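Local coordinates for sulfur oxidation protein soxB (Thermus thermophilus, PDB 2WDD) that hydrolyses the sulfur-sulfur bond of a cysteine S-thiosulfonate in the Sox pathway of sulfur oxidation, at a site that holds two manganese ions, at residues L32-L37 and K310-V315; H288-R293 and A304-G309; L126-G131 and V157-S162; Y21-Y26 and R330-L335; L82-S87 and G99-M104. One frame throughout, in Å; residues are numbered along the deposited sequence.

Overall arrangement
Interactions 1, 3 and 4 all reach one mixed sheet, in which strand 29-34 lies between 124-129 and 311-320, and 323-333 forms an edge. Interaction 1 is the middle: L32 N meets L126 O of interaction 3 at 2.8 Å, and L312 O meets L332 N of interaction 4 at 2.8 Å. D36 of interaction 1 and H288 of interaction 2 bind the same manganese ion, with the centres of these two contacts about 7 Å apart. Interaction 5 meets interaction 4 just past strand 323-333, V334 O and G102 N being 2.9 Å apart. Interactions 3 and 5 are the most distant pair, about 21 Å between centres.

Interaction 1: residues L32-L37 and K310-V315. With MN (manganese (II) ion), chain G.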
# COMPACT_ATOMS: atom_id res chain seq x y z
N LEU A 32 -12.53 14.06 2.13
CA LEU A 32 -11.54 13.69 3.14
C LEU A 32 -11.21 12.26 2.77
O LEU A 32 -12.03 11.35 2.92
CB LEU A 32 -12.12 13.79 4.55
CG LEU A 32 -12.61 15.22 4.86
CD1 LEU A 32 -13.31 15.30 6.22
CD2 LEU A 32 -11.46 16.23 4.77
N TYR A 33 -10.03 12.09 2.18
CA TYR A 33 -9.63 10.83 1.58
C TYR A 33 -8.40 10.19 2.20
O TYR A 33 -7.39 10.84 2.42
CB TYR A 33 -9.35 11.13 0.10
CG TYR A 33 -8.64 10.04 -0.67
CD1 TYR A 33 -9.17 8.76 -0.75
CD2 TYR A 33 -7.49 10.33 -1.42
CE1 TYR A 33 -8.53 7.77 -1.48
CE2 TYR A 33 -6.85 9.35 -2.16
CZ TYR A 33 -7.38 8.07 -2.19
OH TYR A 33 -6.74 7.08 -2.91
N PHE A 34 -8.50 8.89 2.47
CA PHE A 34 -7.34 8.12 2.92
C PHE A 34 -7.45 6.77 2.23
O PHE A 34 -8.52 6.39 1.77
CB PHE A 34 -7.30 7.98 4.44
CG PHE A 34 -8.43 7.17 5.01
CD1 PHE A 34 -8.27 5.81 5.28
CD2 PHE A 34 -9.66 7.76 5.25
CE1 PHE A 34 -9.33 5.06 5.80
CE2 PHE A 34 -10.72 7.01 5.75
CZ PHE A 34 -10.55 5.66 6.05
N SER A 35 -6.34 6.06 2.12
CA SER A 35 -6.36 4.78 1.44
C SER A 35 -5.25 3.92 1.99
O SER A 35 -4.30 4.41 2.61
CB SER A 35 -6.16 4.97 -0.07
OG SER A 35 -6.39 3.78 -0.80
N ASP A 36 -5.36 2.62 1.75
CA ASP A 36 -4.30 1.71 2.11
C ASP A 36 -3.87 1.73 3.57
O ASP A 36 -2.68 1.56 3.89
CB ASP A 36 -3.11 1.91 1.17
CG ASP A 36 -3.46 1.58 -0.28
OD1 ASP A 36 -3.39 0.40 -0.68
OD2 ASP A 36 -3.95 2.48 -0.99
N LEU A 37 -4.85 1.88 4.46
CA LEU A 37 -4.59 1.85 5.90
C LEU A 37 -3.97 0.51 6.32
O LEU A 37 -3.21 0.45 7.27
CB LEU A 37 -5.89 2.07 6.66
CG LEU A 37 -5.85 2.11 8.18
CD1 LEU A 37 -4.97 3.23 8.70
CD2 LEU A 37 -7.25 2.26 8.74
N LYS A 310 -0.99 7.37 7.48
CA LYS A 310 -0.08 8.49 7.67
C LYS A 310 -0.62 9.86 7.33
O LYS A 310 -0.16 10.86 7.89
CB LYS A 310 1.29 8.23 7.05
CG LYS A 310 1.37 8.31 5.55
CD LYS A 310 2.72 7.75 5.04
CE LYS A 310 3.91 8.62 5.45
NZ LYS A 310 5.22 8.16 4.82
N ALA A 311 -1.57 9.92 6.40
CA ALA A 311 -2.09 11.20 5.96
C ALA A 311 -3.57 11.15 5.63
O ALA A 311 -4.10 10.14 5.19
CB ALA A 311 -1.32 11.65 4.72
N LEU A 312 -4.22 12.30 5.79
CA LEU A 312 -5.59 12.47 5.37
C LEU A 312 -5.50 13.52 4.28
O LEU A 312 -4.93 14.60 4.50
CB LEU A 312 -6.46 13.01 6.51
CG LEU A 312 -7.91 13.22 6.06
CD1 LEU A 312 -8.61 11.87 5.83
CD2 LEU A 312 -8.68 14.05 7.10
N MET A 313 -5.95 13.18 3.08
CA MET A 313 -5.90 14.12 1.98
C MET A 313 -7.18 14.92 1.96
O MET A 313 -8.27 14.35 1.82
CB MET A 313 -5.71 13.41 0.64
CG MET A 313 -4.26 13.35 0.21
SD MET A 313 -3.15 12.64 1.43
CE MET A 313 -3.79 10.93 1.50
N ARG A 314 -7.07 16.24 2.10
CA ARG A 314 -8.26 17.08 2.05
C ARG A 314 -8.31 17.72 0.68
O ARG A 314 -7.38 18.42 0.27
CB ARG A 314 -8.25 18.15 3.14
CG ARG A 314 -9.44 19.11 3.00
CD ARG A 314 -9.59 20.08 4.17
NE ARG A 314 -10.53 21.13 3.81
CZ ARG A 314 -10.98 22.08 4.63
NH1 ARG A 314 -10.59 22.09 5.90
NH2 ARG A 314 -11.81 23.00 4.18
N VAL A 315 -9.37 17.41 -0.06
CA VAL A 315 -9.52 17.93 -1.41
C VAL A 315 -10.78 18.77 -1.50
O VAL A 315 -11.89 18.24 -1.45
CB VAL A 315 -9.55 16.81 -2.46
CG1 VAL A 315 -9.56 17.39 -3.88
CG2 VAL A 315 -8.36 15.86 -2.27
MN MN G . -2.17 -1.27 -0.33
O HOH W 1 -1.88 -1.75 -2.34
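Y33 O receives the backbone N-H of M313 at 2.8 Å, and Y33 N returns a bond to M313 O at 2.9 Å that is nearly straight (171° at the hydrogen). The two make Y33 and M313 an antiparallel hydrogen-bonded pair; L32 and R314 form the adjoining non-hydrogen-bonded pair, where L32 CA also directs its hydrogen at M313 O. Y33 and M313 share one face of the sheet. There the tyrosine ring, with CG anti to the backbone N (chi1 167°), brings CD2 to 4.1 Å from M313 CB, while the methionine chain bends twice and returns its CE to 3.7 Å from Y33 O. On the face of L32 and R314 the two side chains run alongside each other, L32 CD2 lying 3.9 Å from R314 CG; the extended arginine carries its guanidinium onward to Q114 of helix 104-120 and to D316. L312 fills the space beside them, its CD1 4.2 Å from L32 CB and also against the F34 ring. Beyond the strand, S35 OG donates to D36 OD2 at 2.8 Å from above the carboxylate plane, and H286 N bonds the same oxygen. These two donors are likely to fix the rotation of the carboxylate, whose OD1 binds manganese at 2.1 Å together with H38, D132, H288 and a water. A core strand that ends in a loop bearing a metal-binding aspartate is characteristic of the metallophosphoesterase fold, consistent with membership of the 5'-nucleotidase family.

Interaction 2: residues H288-R293 and A304-G309; sequences HDLTPR and AGSAAG. With MN (manganese (II) ion), chain G.
T291 sets OG1 between its backbone N and carbonyl carbon (chi1 55°), which points the oxygen at A304 N, and H288 keeps CG beside its own backbone N (chi1 -64°), which lays one ring face against A307. The first arrangement gives a bond from A304 N to T291 OG1 of 2.9 Å, close to straight at 166°. The second is a CH-pi contact: A307 CB sits above the H288 ring, 3.8 Å from its centroid and displaced toward the ND1 side of the rim. Between these ends S306 N reaches D289 O, but the bond is bent and weak, and A304 CB packs tightly on that same oxygen at 3.2 Å. H288 CA turns its hydrogen toward S306 O. L290 places CD2 alongside S306 CB at 3.6 Å. Two waters stitch the loops further: one donates to H288 O and accepts from S306 OG, the other accepts from T291 N and donates to A304 O. Outside the two loops, M266 of helix 266-273 packs on D289, T291 and A304, and H288 ND1 makes a weak bond to R405 O. H288 NE2 binds manganese at 2.2 Å, alongside D36, H38 and D132. Gripped by the metal at NE2 and packed by a methyl over one face, the imidazole is likely to have little freedom to tilt; A307 is thus probably a second-shell neighbour that positions this first-shell ligand.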
# COMPACT_ATOMS: atom_id res chain seq x y z
N HIS A 288 0.30 3.47 -2.88
CA HIS A 288 0.77 4.06 -1.63
C HIS A 288 1.57 5.35 -1.86
O HIS A 288 2.50 5.66 -1.12
CB HIS A 288 1.64 3.05 -0.85
CG HIS A 288 0.90 1.82 -0.39
ND1 HIS A 288 1.37 1.00 0.61
CD2 HIS A 288 -0.27 1.27 -0.80
CE1 HIS A 288 0.52 0.00 0.80
NE2 HIS A 288 -0.49 0.15 -0.03
N ASP A 289 1.17 6.10 -2.89
CA ASP A 289 1.85 7.35 -3.25
C ASP A 289 1.40 8.55 -2.41
O ASP A 289 0.36 8.51 -1.74
CB ASP A 289 1.60 7.64 -4.73
CG ASP A 289 2.35 6.69 -5.64
OD1 ASP A 289 3.58 6.57 -5.48
OD2 ASP A 289 1.73 6.06 -6.53
N LEU A 290 2.18 9.63 -2.50
CA LEU A 290 1.85 10.91 -1.87
C LEU A 290 1.94 11.99 -2.94
O LEU A 290 2.92 12.04 -3.70
CB LEU A 290 2.82 11.25 -0.73
CG LEU A 290 2.45 10.63 0.63
CD1 LEU A 290 3.68 10.53 1.52
CD2 LEU A 290 1.34 11.43 1.30
N THR A 291 0.90 12.83 -3.03
CA THR A 291 0.87 13.92 -4.01
C THR A 291 0.44 15.23 -3.32
O THR A 291 -0.74 15.56 -3.29
CB THR A 291 -0.09 13.62 -5.17
OG1 THR A 291 -1.39 13.32 -4.65
CG2 THR A 291 0.42 12.45 -5.99
N PRO A 292 1.40 15.98 -2.75
CA PRO A 292 1.08 17.24 -2.07
C PRO A 292 0.36 18.24 -2.96
O PRO A 292 -0.40 19.07 -2.47
CB PRO A 292 2.45 17.74 -1.64
CG PRO A 292 3.23 16.46 -1.39
CD PRO A 292 2.80 15.57 -2.54
N ARG A 293 0.58 18.11 -4.26
CA ARG A 293 -0.10 18.93 -5.27
C ARG A 293 -0.66 17.90 -6.24
O ARG A 293 -0.02 16.88 -6.50
CB ARG A 293 0.90 19.84 -5.99
CG ARG A 293 1.60 20.83 -5.08
CD ARG A 293 2.40 21.84 -5.90
NE ARG A 293 3.32 22.61 -5.07
CZ ARG A 293 3.00 23.72 -4.42
NH1 ARG A 293 1.77 24.20 -4.48
NH2 ARG A 293 3.92 24.37 -3.71
N ALA A 304 -3.14 11.07 -4.74
CA ALA A 304 -2.86 9.75 -4.17
C ALA A 304 -3.33 9.63 -2.72
O ALA A 304 -3.37 10.62 -1.99
CB ALA A 304 -1.37 9.43 -4.26
N GLY A 305 -3.59 8.40 -2.29
CA GLY A 305 -4.10 8.15 -0.94
C GLY A 305 -3.13 7.78 0.18
O GLY A 305 -3.55 7.55 1.32
N SER A 306 -1.83 7.78 -0.13
CA SER A 306 -0.80 7.42 0.84
C SER A 306 -1.06 6.03 1.42
O SER A 306 -1.54 5.13 0.71
CB SER A 306 -0.64 8.50 1.93
OG SER A 306 0.53 8.26 2.70
N ALA A 307 -0.73 5.84 2.70
CA ALA A 307 -0.90 4.52 3.29
C ALA A 307 -0.71 4.49 4.78
O ALA A 307 -0.11 5.40 5.36
CB ALA A 307 0.11 3.56 2.66
N ALA A 308 -1.18 3.40 5.39
CA ALA A 308 -0.92 3.08 6.79
C ALA A 308 -1.40 4.13 7.80
O ALA A 308 -0.90 4.17 8.93
CB ALA A 308 0.57 2.80 6.97
N GLY A 309 -2.33 4.98 7.36
CA GLY A 309 -2.91 6.04 8.17
C GLY A 309 -2.03 7.27 8.30
O GLY A 309 -2.27 8.14 9.15
MN MN G . -2.17 -1.27 -0.33
O HOH W 2 2.58 7.05 1.31
O HOH W 3 -1.42 12.33 -1.38
O HOH W 1 -1.88 -1.75 -2.34

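Interaction 3: residues L126-G131 and V157-S162; sequences LVLDGG and VDHMVS
D158 and L126 cross at about a right angle: the carboxylate passes over L126 CD2 and ends on the backbone beyond it, where V127 N donates to D158 OD2 at 2.8 Å. That bond is nearly straight (174°) and uses the anti lone pair of the oxygen. V127 O in turn accepts from D158 N at 2.9 Å, so one aspartate holds both polar groups of V127. An alanine in place of D158 would remove the carboxylate and would probably leave V127 N without its mate and L126 CD2 less covered. L128 and H159, by contrast, lie side by side and point the same way, with L128 CD2 in the plane of the imidazole at its edge, 3.7 Å from H159 CD2. Their backbones form a parallel bridge in which D129 N gives a sound bond to H159 O. On the other face D129 CB touches V157 CG1 at 3.7 Å and M160 CB at 3.9 Å; its carboxylate is engaged by other groups, OD1 taking G131 N in an Asx turn while OD2 bonds Q152 and T133. Near G131, V161 O is buried without a polar partner. The two strands are linked in sequence through helices 138-143 and 146-155, a beta-alpha-beta crossover. Strand 29-34 flanks 124-129 on its far edge, strand 183-184 lies beyond 159-160, and L261 of strand 257-262 packs on L128, H159 and V161.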
# COMPACT_ATOMS: atom_id res chain seq x y z
N LEU A 126 -17.36 14.60 2.39
CA LEU A 126 -17.50 13.17 2.18
C LEU A 126 -16.21 12.51 2.63
O LEU A 126 -15.13 13.04 2.37
CB LEU A 126 -17.74 12.84 0.71
CG LEU A 126 -19.10 13.25 0.12
CD1 LEU A 126 -19.11 12.99 -1.39
CD2 LEU A 126 -20.24 12.49 0.82
N VAL A 127 -16.34 11.39 3.34
CA VAL A 127 -15.20 10.62 3.82
C VAL A 127 -15.07 9.43 2.89
O VAL A 127 -15.97 8.58 2.80
CB VAL A 127 -15.39 10.20 5.28
CG1 VAL A 127 -14.20 9.35 5.74
CG2 VAL A 127 -15.53 11.43 6.18
N LEU A 128 -13.95 9.37 2.17
CA LEU A 128 -13.75 8.33 1.16
C LEU A 128 -12.54 7.51 1.49
O LEU A 128 -11.47 8.06 1.75
CB LEU A 128 -13.56 8.98 -0.20
CG LEU A 128 -14.74 9.89 -0.61
CD1 LEU A 128 -14.44 10.54 -1.94
CD2 LEU A 128 -16.03 9.07 -0.68
N ASP A 129 -12.72 6.19 1.48
CA ASP A 129 -11.67 5.23 1.80
C ASP A 129 -11.28 4.46 0.54
O ASP A 129 -12.12 3.85 -0.12
CB ASP A 129 -12.22 4.28 2.86
CG ASP A 129 -11.22 3.22 3.27
OD1 ASP A 129 -10.13 3.14 2.66
OD2 ASP A 129 -11.53 2.50 4.23
N GLY A 130 -10.01 4.55 0.15
CA GLY A 130 -9.54 3.93 -1.07
C GLY A 130 -9.27 2.43 -1.06
O GLY A 130 -8.82 1.90 -2.07
N GLY A 131 -9.58 1.74 0.04
CA GLY A 131 -9.40 0.29 0.08
C GLY A 131 -8.07 -0.16 0.66
O GLY A 131 -7.22 0.66 1.01
N VAL A 157 -17.46 6.35 7.39
CA VAL A 157 -16.92 6.33 6.04
C VAL A 157 -18.07 6.26 5.04
O VAL A 157 -18.92 5.38 5.14
CB VAL A 157 -15.97 5.13 5.85
CG1 VAL A 157 -15.53 5.00 4.39
CG2 VAL A 157 -14.76 5.25 6.79
N ASP A 158 -18.11 7.18 4.08
CA ASP A 158 -19.21 7.19 3.12
C ASP A 158 -19.08 6.15 2.02
O ASP A 158 -20.08 5.55 1.60
CB ASP A 158 -19.35 8.57 2.49
CG ASP A 158 -19.77 9.61 3.49
OD1 ASP A 158 -20.87 9.47 4.07
OD2 ASP A 158 -18.98 10.53 3.76
N HIS A 159 -17.87 5.96 1.52
CA HIS A 159 -17.63 4.98 0.46
C HIS A 159 -16.28 4.33 0.63
O HIS A 159 -15.36 4.92 1.21
CB HIS A 159 -17.62 5.64 -0.91
CG HIS A 159 -18.93 6.24 -1.32
ND1 HIS A 159 -20.07 5.48 -1.48
CD2 HIS A 159 -19.27 7.51 -1.65
CE1 HIS A 159 -21.07 6.26 -1.86
NE2 HIS A 159 -20.61 7.50 -1.98
N MET A 160 -16.14 3.13 0.08
CA MET A 160 -14.85 2.47 0.01
C MET A 160 -14.82 1.60 -1.24
O MET A 160 -15.88 1.27 -1.82
CB MET A 160 -14.55 1.62 1.25
CG MET A 160 -15.06 0.18 1.17
SD MET A 160 -14.58 -0.80 2.67
CE MET A 160 -12.88 -1.29 2.24
N VAL A 161 -13.61 1.30 -1.69
CA VAL A 161 -13.37 0.36 -2.77
C VAL A 161 -12.47 -0.74 -2.19
O VAL A 161 -12.25 -0.78 -0.97
CB VAL A 161 -12.84 1.01 -4.06
CG1 VAL A 161 -13.88 1.98 -4.62
CG2 VAL A 161 -11.51 1.72 -3.82
N SER A 162 -11.97 -1.64 -3.04
CA SER A 162 -11.25 -2.77 -2.47
C SER A 162 -10.09 -3.36 -3.25
O SER A 162 -9.92 -3.14 -4.44
CB SER A 162 -12.27 -3.90 -2.26
OG SER A 162 -12.63 -4.46 -3.52

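Interaction 4: residues Y21-Y26 and R330-L335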
# COMPACT_ATOMS: atom_id res chain seq x y z
N TYR A 21 -3.41 22.08 10.22
CA TYR A 21 -4.83 21.76 10.18
C TYR A 21 -5.85 22.90 10.09
O TYR A 21 -6.99 22.68 9.69
CB TYR A 21 -5.17 20.85 11.37
CG TYR A 21 -4.14 19.78 11.62
CD1 TYR A 21 -3.85 18.83 10.64
CD2 TYR A 21 -3.45 19.71 12.82
CE1 TYR A 21 -2.90 17.85 10.86
CE2 TYR A 21 -2.50 18.73 13.05
CZ TYR A 21 -2.24 17.80 12.06
OH TYR A 21 -1.31 16.81 12.28
N ASP A 22 -5.44 24.11 10.46
CA ASP A 22 -6.34 25.26 10.43
C ASP A 22 -6.43 25.88 9.04
O ASP A 22 -5.78 26.88 8.75
CB ASP A 22 -5.91 26.32 11.45
CG ASP A 22 -6.94 27.42 11.62
OD1 ASP A 22 -8.14 27.16 11.40
OD2 ASP A 22 -6.55 28.56 11.97
N LEU A 23 -7.25 25.28 8.19
CA LEU A 23 -7.43 25.75 6.82
C LEU A 23 -8.69 26.58 6.63
O LEU A 23 -9.74 26.25 7.16
CB LEU A 23 -7.50 24.54 5.87
CG LEU A 23 -6.22 23.75 5.60
CD1 LEU A 23 -6.59 22.38 5.02
CD2 LEU A 23 -5.32 24.50 4.63
N PRO A 24 -8.60 27.64 5.82
CA PRO A 24 -9.78 28.47 5.54
C PRO A 24 -10.71 27.72 4.60
O PRO A 24 -10.31 26.75 3.96
CB PRO A 24 -9.19 29.70 4.84
CG PRO A 24 -7.88 29.25 4.29
CD PRO A 24 -7.37 28.22 5.25
N PRO A 25 -11.97 28.17 4.50
CA PRO A 25 -12.93 27.49 3.61
C PRO A 25 -12.52 27.62 2.15
O PRO A 25 -11.82 28.57 1.77
CB PRO A 25 -14.24 28.26 3.85
CG PRO A 25 -14.06 28.94 5.17
CD PRO A 25 -12.60 29.26 5.27
N TYR A 26 -12.95 26.67 1.33
CA TYR A 26 -12.68 26.69 -0.10
C TYR A 26 -13.64 25.77 -0.83
O TYR A 26 -13.74 24.59 -0.51
CB TYR A 26 -11.24 26.26 -0.41
CG TYR A 26 -10.89 26.37 -1.89
CD1 TYR A 26 -10.22 27.48 -2.39
CD2 TYR A 26 -11.27 25.38 -2.79
CE1 TYR A 26 -9.92 27.59 -3.74
CE2 TYR A 26 -10.98 25.48 -4.15
CZ TYR A 26 -10.30 26.58 -4.61
OH TYR A 26 -9.99 26.68 -5.95
N ARG A 330 -4.61 19.37 0.11
CA ARG A 330 -3.71 19.47 1.24
C ARG A 330 -3.50 18.10 1.83
O ARG A 330 -4.46 17.42 2.17
CB ARG A 330 -4.26 20.41 2.31
CG ARG A 330 -4.30 21.87 1.87
CD ARG A 330 -2.90 22.44 1.69
NE ARG A 330 -2.94 23.87 1.39
CZ ARG A 330 -2.96 24.36 0.16
NH1 ARG A 330 -2.94 23.54 -0.88
NH2 ARG A 330 -3.00 25.68 -0.04
N VAL A 331 -2.24 17.71 1.98
CA VAL A 331 -1.89 16.46 2.63
C VAL A 331 -1.79 16.80 4.11
O VAL A 331 -0.89 17.56 4.51
CB VAL A 331 -0.54 15.93 2.10
CG1 VAL A 331 -0.04 14.76 2.98
CG2 VAL A 331 -0.67 15.51 0.63
N LEU A 332 -2.72 16.30 4.91
CA LEU A 332 -2.71 16.57 6.35
C LEU A 332 -2.03 15.44 7.13
O LEU A 332 -2.53 14.32 7.19
CB LEU A 332 -4.13 16.77 6.87
CG LEU A 332 -4.96 17.79 6.10
CD1 LEU A 332 -6.38 17.82 6.65
CD2 LEU A 332 -4.31 19.17 6.17
N PRO A 333 -0.86 15.72 7.72
CA PRO A 333 -0.19 14.64 8.46
C PRO A 333 -0.99 14.15 9.67
O PRO A 333 -1.49 14.95 10.47
CB PRO A 333 1.14 15.28 8.90
CG PRO A 333 1.30 16.51 8.02
CD PRO A 333 -0.11 16.98 7.77
N VAL A 334 -1.13 12.84 9.80
CA VAL A 334 -1.79 12.25 10.97
C VAL A 334 -0.72 12.02 12.03
O VAL A 334 -0.02 11.00 12.03
CB VAL A 334 -2.52 10.94 10.61
CG1 VAL A 334 -3.21 10.37 11.85
CG2 VAL A 334 -3.55 11.18 9.53
N LEU A 335 -0.51 13.02 12.89
CA LEU A 335 0.52 12.92 13.92
C LEU A 335 -0.14 12.81 15.28
O LEU A 335 -0.70 13.78 15.79
CB LEU A 335 1.44 14.14 13.87
CG LEU A 335 2.29 14.30 12.60
CD1 LEU A 335 2.84 15.71 12.51
CD2 LEU A 335 3.44 13.29 12.61
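The Y21 ring meets the strand by its edge: P333 O lies there, near the ring plane, and so does L332 CB, 4.3 Å from Y21 CD1. Y21 OH donates to P333 O at 2.6 Å, a short bond in which the hydroxyl is tilted 25° from the carbonyl plane, and Y21 CE1 comes within 3.2 Å of the same oxygen. L335 CB approaches the hydroxyl at 4.1 Å. A phenylalanine at Y21 would lack the hydroxyl and would probably leave P333 O without this donor, with the ring freer to shift along the strand. The partner strand 323-333 is an outermost member of the sheet that holds strand 29-34, and residues 21-26 belong to the lead-in that runs past this margin before strand 29-34 begins; D22 centres an inverse gamma turn between the two anchoring side chains. L23, the last residue of that turn, reaches the strand with its isopropyl end, and the leucine and R330 side chains meet at a slant. Both methyls of L23 lie 3.9 Å from R330 CG, the arginine chain having bent at chi2 (-67°), and L23 CD2 meets its guanidinium obliquely. L23 CD1 also packs on L332 CD2 at 4.1 Å, so L332 is touched by both Y21 and L23. Helix 104-120 adjoins the contact: Q114 bonds Y21 O, and L110 touches the Y21 side chain. A tertiary-butyl alcohol molecule touches L335.

Interaction 5: residues L82-S87 and G99-M104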
# COMPACT_ATOMS: atom_id res chain seq x y z
N LEU A 82 5.58 17.82 6.58
CA LEU A 82 5.27 17.22 5.28
C LEU A 82 6.49 16.48 4.73
O LEU A 82 6.35 15.41 4.15
CB LEU A 82 4.77 18.25 4.27
CG LEU A 82 4.31 17.67 2.93
CD1 LEU A 82 3.35 16.51 3.13
CD2 LEU A 82 3.65 18.77 2.07
N ALA A 83 7.69 17.05 4.91
CA ALA A 83 8.90 16.39 4.44
C ALA A 83 9.07 15.04 5.13
O ALA A 83 9.47 14.05 4.52
CB ALA A 83 10.13 17.28 4.68
N TYR A 84 8.75 15.01 6.42
CA TYR A 84 8.82 13.77 7.22
C TYR A 84 7.93 12.68 6.61
O TYR A 84 8.34 11.52 6.51
CB TYR A 84 8.38 14.09 8.65
CG TYR A 84 8.09 12.90 9.55
CD1 TYR A 84 8.94 11.79 9.60
CD2 TYR A 84 6.99 12.92 10.40
CE1 TYR A 84 8.68 10.72 10.46
CE2 TYR A 84 6.72 11.85 11.24
CZ TYR A 84 7.57 10.76 11.28
OH TYR A 84 7.29 9.71 12.15
N LEU A 85 6.73 13.05 6.18
CA LEU A 85 5.82 12.07 5.57
C LEU A 85 6.28 11.67 4.17
O LEU A 85 6.16 10.52 3.74
CB LEU A 85 4.42 12.67 5.44
CG LEU A 85 3.45 12.42 6.60
CD1 LEU A 85 3.98 12.96 7.91
CD2 LEU A 85 2.08 13.02 6.26
N LEU A 86 6.75 12.66 3.43
CA LEU A 86 6.99 12.55 2.00
C LEU A 86 8.23 11.81 1.52
O LEU A 86 8.24 11.26 0.42
CB LEU A 86 6.99 13.97 1.41
CG LEU A 86 6.85 14.18 -0.09
CD1 LEU A 86 5.54 13.58 -0.60
CD2 LEU A 86 6.86 15.70 -0.38
N SER A 87 9.29 11.84 2.32
CA SER A 87 10.57 11.30 1.86
C SER A 87 11.33 10.55 2.96
O SER A 87 11.10 10.78 4.15
CB SER A 87 11.40 12.51 1.42
OG SER A 87 12.74 12.19 1.07
N GLY A 99 7.16 12.55 16.05
CA GLY A 99 6.41 11.44 16.60
C GLY A 99 5.86 10.50 15.54
O GLY A 99 6.06 10.71 14.34
N PRO A 100 5.20 9.42 15.98
CA PRO A 100 4.64 8.42 15.06
C PRO A 100 3.49 9.00 14.25
O PRO A 100 2.86 10.00 14.63
CB PRO A 100 4.11 7.35 16.02
CG PRO A 100 3.74 8.12 17.24
CD PRO A 100 4.80 9.17 17.37
N ILE A 101 3.20 8.32 13.14
CA ILE A 101 2.09 8.70 12.27
C ILE A 101 0.94 7.70 12.45
O ILE A 101 1.09 6.64 13.08
CB ILE A 101 2.52 8.79 10.79
CG1 ILE A 101 3.18 7.49 10.30
CG2 ILE A 101 3.47 9.97 10.57
CD1 ILE A 101 2.19 6.35 10.09
N GLY A 102 -0.21 8.06 11.90
CA GLY A 102 -1.36 7.18 11.91
C GLY A 102 -1.96 6.85 13.26
O GLY A 102 -1.86 7.63 14.22
N GLY A 103 -2.59 5.69 13.30
CA GLY A 103 -3.38 5.22 14.43
C GLY A 103 -4.82 5.57 14.08
O GLY A 103 -5.10 6.65 13.54
N MET A 104 -5.74 4.66 14.34
CA MET A 104 -7.14 4.93 14.02
C MET A 104 -7.69 6.05 14.90
O MET A 104 -8.55 6.83 14.46
CB MET A 104 -7.98 3.66 14.18
CG MET A 104 -7.76 2.66 13.06
SD MET A 104 -8.36 1.03 13.48
CE MET A 104 -8.17 0.19 11.92
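The end of helix 81-86 docks, through Y84 and L85, on the loop G99-I101 that joins helix 91-98 to helix 104-120. Y84 holds CG anti to its backbone N (chi1 167°), which sends the phenol away from its own helix, and OH donates to G99 O at 2.7 Å. The carbonyl oxygen sits at the edge of the ring near its plane, 3.4 Å from Y84 CE2, while the hydroxyl is tilted 33° out of the carbonyl plane. G99 itself leaves the preceding helix with positive phi, a conformation in which a side chain would clash with P100 CD. I101 supplies the apolar part: its CG2 wedges between the two helix residues, 3.8 Å from Y84 CE2 and 4.0 Å from L85 CD1, and both approaches are oblique. The other branch of I101 leads away toward K310, whose NZ bonds L85 O. Helix 91-98 packs L94 and A95 on the Y84 side chain. Of the residues that touch, all but P100 are buried, so the phenolic bond gives a polar partner to a carbonyl just past the end of helix 91-98, and the CG2 methyl of I101 packs beside the ring and L85.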